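Local structure of ribosomal-protein-alanine acetyltransferase (Clostridium acetobutylicum, 3DNS) at residues K110-K115 / K119-F124; I53-K58 / D89-T94. The protein is the N-terminal, GNAT-family domain of a longer enzyme that probably transfers acetyl groups to the N-terminal alanine of a ribosomal protein. All blocks are in the same frame, centred on the assembly; numbering follows the deposited sequence.

Contact 1: K110-K115 / K119-F124; sequences KSIIEK and KDEFLF
I112 and K119 form an antiparallel hydrogen-bonded pair in which the backbones exchange two bonds: K119 N gives to I112 O at 2.7 Å, and I112 N gives to K119 O at 3.2 Å. The axes of strands 111-114 and 119-124 run at 138°, well short of straight antiparallel. S111 and I112 both sit opposite K119, a classic beta bulge in the hairpin of strands 103-114 and 117-127, and the chain turns a corner at K110. There a side chain takes over from the backbone, K110 N donating to D120 OD1 at 2.9 Å on the anti side of the carboxylate.

The carboxylate of E121 has several partners. S111 OG, held between its own backbone N and carbonyl carbon (chi1 50°), donates to E121 OE1 at 2.8 Å, and a water donates to the same E121 OE1 at 2.8 Å and to S111 O, linking the two residues a second time. E121 OE2 pairs with R50, so both carboxylate oxygens of this buried residue have partners. The I112 side chain crosses that of E121 at about a right angle and brings CD1 to 3.5 Å from E121 CG.

On the I112 side of the sheet, K119 bends at chi3 to carry NZ over the carboxylate of E114. This salt bridge, K119 NZ to E114 OE2 at 2.7 Å, comes from above the carboxylate plane, 37° out of it.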
# COMPACT_ATOMS: atom_id res chain seq x y z
N LYS A 110 -17.55 14.81 -0.20
CA LYS A 110 -16.95 15.21 -1.50
C LYS A 110 -15.64 15.99 -1.34
O LYS A 110 -15.36 16.93 -2.09
CB LYS A 110 -17.96 15.98 -2.34
CG LYS A 110 -19.24 15.27 -2.74
CD LYS A 110 -20.01 16.09 -3.85
CE LYS A 110 -21.56 15.93 -3.76
NZ LYS A 110 -22.46 16.34 -4.94
N SER A 111 -14.82 15.58 -0.37
CA SER A 111 -13.49 16.19 -0.15
C SER A 111 -12.36 15.42 -0.81
O SER A 111 -11.19 15.84 -0.71
CB SER A 111 -13.15 16.31 1.35
OG SER A 111 -13.39 15.08 2.01
N ILE A 112 -12.70 14.30 -1.43
CA ILE A 112 -11.74 13.46 -2.16
C ILE A 112 -12.15 13.33 -3.62
O ILE A 112 -13.29 13.00 -3.92
CB ILE A 112 -11.65 12.01 -1.60
CG1 ILE A 112 -11.05 11.97 -0.20
CG2 ILE A 112 -10.78 11.12 -2.51
CD1 ILE A 112 -11.18 10.62 0.46
N ILE A 113 -11.20 13.53 -4.51
CA ILE A 113 -11.33 13.16 -5.91
C ILE A 113 -10.33 12.08 -6.26
O ILE A 113 -9.16 12.27 -6.13
CB ILE A 113 -11.12 14.34 -6.85
CG1 ILE A 113 -12.27 15.32 -6.78
CG2 ILE A 113 -11.00 13.86 -8.26
CD1 ILE A 113 -11.95 16.65 -7.25
N GLU A 114 -10.81 10.95 -6.72
CA GLU A 114 -9.97 9.80 -6.99
C GLU A 114 -10.42 9.18 -8.28
O GLU A 114 -11.54 8.84 -8.41
CB GLU A 114 -10.16 8.83 -5.84
CG GLU A 114 -9.57 7.47 -5.99
CD GLU A 114 -9.78 6.65 -4.74
OE1 GLU A 114 -8.96 6.76 -3.82
OE2 GLU A 114 -10.77 5.93 -4.69
N LYS A 115 -9.55 9.07 -9.25
CA LYS A 115 -9.98 8.67 -10.59
C LYS A 115 -11.34 9.20 -10.96
O LYS A 115 -12.19 8.47 -11.41
CB LYS A 115 -9.95 7.16 -10.79
CG LYS A 115 -8.66 6.48 -10.36
CD LYS A 115 -8.92 5.01 -10.07
CE LYS A 115 -8.12 4.51 -8.89
NZ LYS A 115 -8.98 3.99 -7.82
N LYS A 119 -15.44 11.44 -3.38
CA LYS A 119 -15.75 10.57 -2.28
C LYS A 119 -15.79 11.36 -0.96
O LYS A 119 -15.29 12.51 -0.87
CB LYS A 119 -14.75 9.42 -2.21
CG LYS A 119 -14.94 8.29 -3.27
CD LYS A 119 -13.64 7.42 -3.45
CE LYS A 119 -12.92 7.13 -2.16
NZ LYS A 119 -11.77 6.13 -2.19
N ASP A 120 -16.38 10.75 0.06
CA ASP A 120 -16.58 11.38 1.35
C ASP A 120 -15.47 10.95 2.30
O ASP A 120 -14.83 9.91 2.08
CB ASP A 120 -17.94 10.98 1.93
CG ASP A 120 -19.13 11.41 1.07
OD1 ASP A 120 -19.02 12.31 0.17
OD2 ASP A 120 -20.22 10.86 1.35
N GLU A 121 -15.24 11.77 3.34
CA GLU A 121 -14.44 11.42 4.50
C GLU A 121 -15.20 11.47 5.83
O GLU A 121 -16.04 12.36 6.09
CB GLU A 121 -13.23 12.37 4.57
CG GLU A 121 -12.20 12.11 3.50
CD GLU A 121 -11.00 13.02 3.61
OE1 GLU A 121 -11.20 14.26 3.48
OE2 GLU A 121 -9.86 12.49 3.79
N PHE A 122 -14.90 10.51 6.69
CA PHE A 122 -15.36 10.53 8.09
C PHE A 122 -14.50 11.37 8.94
O PHE A 122 -13.28 11.42 8.73
CB PHE A 122 -15.34 9.15 8.72
CG PHE A 122 -16.37 8.25 8.19
CD1 PHE A 122 -17.73 8.61 8.24
CD2 PHE A 122 -16.03 7.02 7.71
CE1 PHE A 122 -18.71 7.74 7.78
CE2 PHE A 122 -16.99 6.16 7.27
CZ PHE A 122 -18.33 6.51 7.28
N LEU A 123 -15.13 12.02 9.93
CA LEU A 123 -14.40 12.74 10.95
C LEU A 123 -14.67 12.04 12.27
O LEU A 123 -15.80 12.02 12.74
CB LEU A 123 -14.82 14.25 10.98
CG LEU A 123 -14.08 15.17 11.96
CD1 LEU A 123 -12.59 15.36 11.56
CD2 LEU A 123 -14.81 16.58 12.15
N PHE A 124 -13.60 11.47 12.85
CA PHE A 124 -13.66 10.82 14.17
C PHE A 124 -13.01 11.67 15.25
O PHE A 124 -12.06 12.34 14.99
CB PHE A 124 -12.96 9.49 14.11
CG PHE A 124 -13.68 8.49 13.32
CD1 PHE A 124 -14.73 7.81 13.87
CD2 PHE A 124 -13.28 8.17 12.06
CE1 PHE A 124 -15.42 6.87 13.13
CE2 PHE A 124 -13.98 7.21 11.32
CZ PHE A 124 -15.04 6.57 11.86
O HOH W 1 -9.59 15.09 1.39

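Contact 2: I53-K58 / D89-T94; sequences IYKQGK and DEEVST
I53 and V92 make the apolar part of this contact, and it is a light one: I53 CB lies 4.1 Å from V92 CG2, the methyl branch anti to the carbonyl carbon of V92. The two backbones stay well apart, with 7.0 Å between I53 CA and V92 CA, and no hydrogen bond crosses between 53-58 and 89-94.

The charged part is no tighter. K55 reaches over as an extended chain, its CG turned away from the backbone N (chi1 -169°), and crosses E91 at a slant. Its NZ stops 4.1 Å from E91 OE2, beyond salt-bridge range, while K55 CE passes E91 OE1 at 4.1 Å. Any attraction between the two charges is therefore probably modest at this exposed surface.

These are the loops that follow strands 46-53 and 83-89, neighbours that run parallel; in the GNAT fold it is this pair that splays apart to admit acetyl-CoA, so the loops probably lie beside that cleft.

Two hydrogen bonds hold the turn of 89-94. A type I turn from D89 to V92 closes with V92 N giving to D89 O at 3.0 Å. Within it, D89 OD1 takes E91 N at 2.6 Å, an Asx turn; the N-H...O angle is 169°, and the donor comes from above the carboxylate plane. Y54 stacks its ring on Y54 of the second subunit, and its OH bonds to K55 O of that subunit.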
# COMPACT_ATOMS: atom_id res chain seq x y z
N ILE A 53 -4.89 5.03 4.21
CA ILE A 53 -4.57 3.60 4.28
C ILE A 53 -4.73 3.07 2.91
O ILE A 53 -5.74 3.36 2.28
CB ILE A 53 -5.52 2.78 5.22
CG1 ILE A 53 -5.47 3.32 6.65
CG2 ILE A 53 -5.10 1.36 5.23
CD1 ILE A 53 -4.06 3.11 7.37
N TYR A 54 -3.74 2.33 2.43
CA TYR A 54 -3.79 1.80 1.08
C TYR A 54 -4.97 0.83 1.00
O TYR A 54 -5.33 0.15 1.99
CB TYR A 54 -2.48 1.09 0.71
CG TYR A 54 -1.33 2.01 0.25
CD1 TYR A 54 -1.57 3.09 -0.61
CD2 TYR A 54 0.00 1.75 0.62
CE1 TYR A 54 -0.55 3.88 -1.07
CE2 TYR A 54 1.04 2.59 0.18
CZ TYR A 54 0.73 3.64 -0.66
OH TYR A 54 1.68 4.49 -1.14
N LYS A 55 -5.58 0.76 -0.15
CA LYS A 55 -6.72 -0.14 -0.34
C LYS A 55 -6.25 -1.58 -0.14
O LYS A 55 -5.34 -2.04 -0.80
CB LYS A 55 -7.39 0.08 -1.72
CG LYS A 55 -8.76 -0.65 -1.89
CD LYS A 55 -9.41 -0.23 -3.19
CE LYS A 55 -10.89 -0.62 -3.36
NZ LYS A 55 -11.51 0.01 -4.59
N GLN A 56 -6.88 -2.27 0.81
CA GLN A 56 -6.42 -3.58 1.22
C GLN A 56 -7.20 -4.67 0.52
O GLN A 56 -8.41 -4.53 0.33
CB GLN A 56 -6.54 -3.74 2.73
CG GLN A 56 -5.70 -2.78 3.53
CD GLN A 56 -4.21 -2.90 3.27
OE1 GLN A 56 -3.55 -1.90 3.07
NE2 GLN A 56 -3.68 -4.09 3.32
N GLY A 57 -6.52 -5.75 0.16
CA GLY A 57 -7.19 -6.93 -0.38
C GLY A 57 -7.84 -7.79 0.70
O GLY A 57 -8.81 -8.51 0.44
N LYS A 58 -7.31 -7.67 1.93
CA LYS A 58 -7.86 -8.38 3.09
C LYS A 58 -8.22 -7.44 4.26
O LYS A 58 -7.95 -6.24 4.24
CB LYS A 58 -6.85 -9.43 3.56
CG LYS A 58 -6.12 -10.20 2.41
CD LYS A 58 -5.40 -11.42 2.96
CE LYS A 58 -4.80 -12.26 1.84
NZ LYS A 58 -5.85 -13.10 1.28
N ASP A 89 -10.85 8.47 4.69
CA ASP A 89 -11.70 8.10 3.56
C ASP A 89 -12.71 7.11 4.07
O ASP A 89 -12.38 6.26 4.91
CB ASP A 89 -10.78 7.50 2.47
CG ASP A 89 -11.52 6.95 1.31
OD1 ASP A 89 -12.68 6.54 1.50
OD2 ASP A 89 -10.94 6.94 0.21
N GLU A 90 -13.96 7.22 3.59
CA GLU A 90 -14.99 6.38 4.09
C GLU A 90 -14.78 4.91 3.71
O GLU A 90 -15.38 4.04 4.32
CB GLU A 90 -16.38 6.85 3.62
CG GLU A 90 -16.91 8.07 4.37
CD GLU A 90 -18.36 8.31 4.13
OE1 GLU A 90 -19.04 7.46 3.52
OE2 GLU A 90 -18.85 9.36 4.55
N GLU A 91 -13.91 4.64 2.73
CA GLU A 91 -13.52 3.24 2.44
C GLU A 91 -12.79 2.52 3.54
O GLU A 91 -12.80 1.31 3.56
CB GLU A 91 -12.64 3.18 1.20
CG GLU A 91 -13.46 3.46 -0.03
CD GLU A 91 -12.81 2.98 -1.29
OE1 GLU A 91 -11.56 2.81 -1.30
OE2 GLU A 91 -13.56 2.76 -2.26
N VAL A 92 -12.12 3.26 4.43
CA VAL A 92 -11.36 2.64 5.51
C VAL A 92 -12.37 2.05 6.48
O VAL A 92 -13.46 2.59 6.68
CB VAL A 92 -10.41 3.67 6.25
CG1 VAL A 92 -9.69 3.02 7.46
CG2 VAL A 92 -9.35 4.30 5.26
N SER A 93 -12.00 0.92 7.08
CA SER A 93 -12.90 0.18 7.96
C SER A 93 -13.16 0.96 9.24
O SER A 93 -12.22 1.26 9.98
CB SER A 93 -12.24 -1.15 8.30
OG SER A 93 -13.01 -1.87 9.23
N THR A 94 -14.42 1.31 9.49
CA THR A 94 -14.76 2.19 10.63
C THR A 94 -14.86 1.42 11.96
O THR A 94 -14.97 1.99 13.07
CB THR A 94 -16.09 2.96 10.36
OG1 THR A 94 -17.19 2.05 10.40
CG2 THR A 94 -16.07 3.63 9.00

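Overall arrangement
From the N terminus, the chain reaches contact 2 first, at the end of strand 46-53. It then runs through helix 61-78 and strand 83-89 before 89-94 returns to close that excursion against 53-58. Helix 95-99 and strand 103-114 follow, and contact 1 closes the hairpin of strands 103-114 and 117-127 near its tight turn. The two are in series, neither nested nor crossed, with centres about 12 Å apart. They touch directly: D89 forms a salt bridge with K119, and the F122 ring packs on T94 and E90. Contact 2 bridges the loops leaving the neighbouring parallel strands 46-53 and 83-89, whereas contact 1 joins strand 117-127 to an outermost strand within this chain.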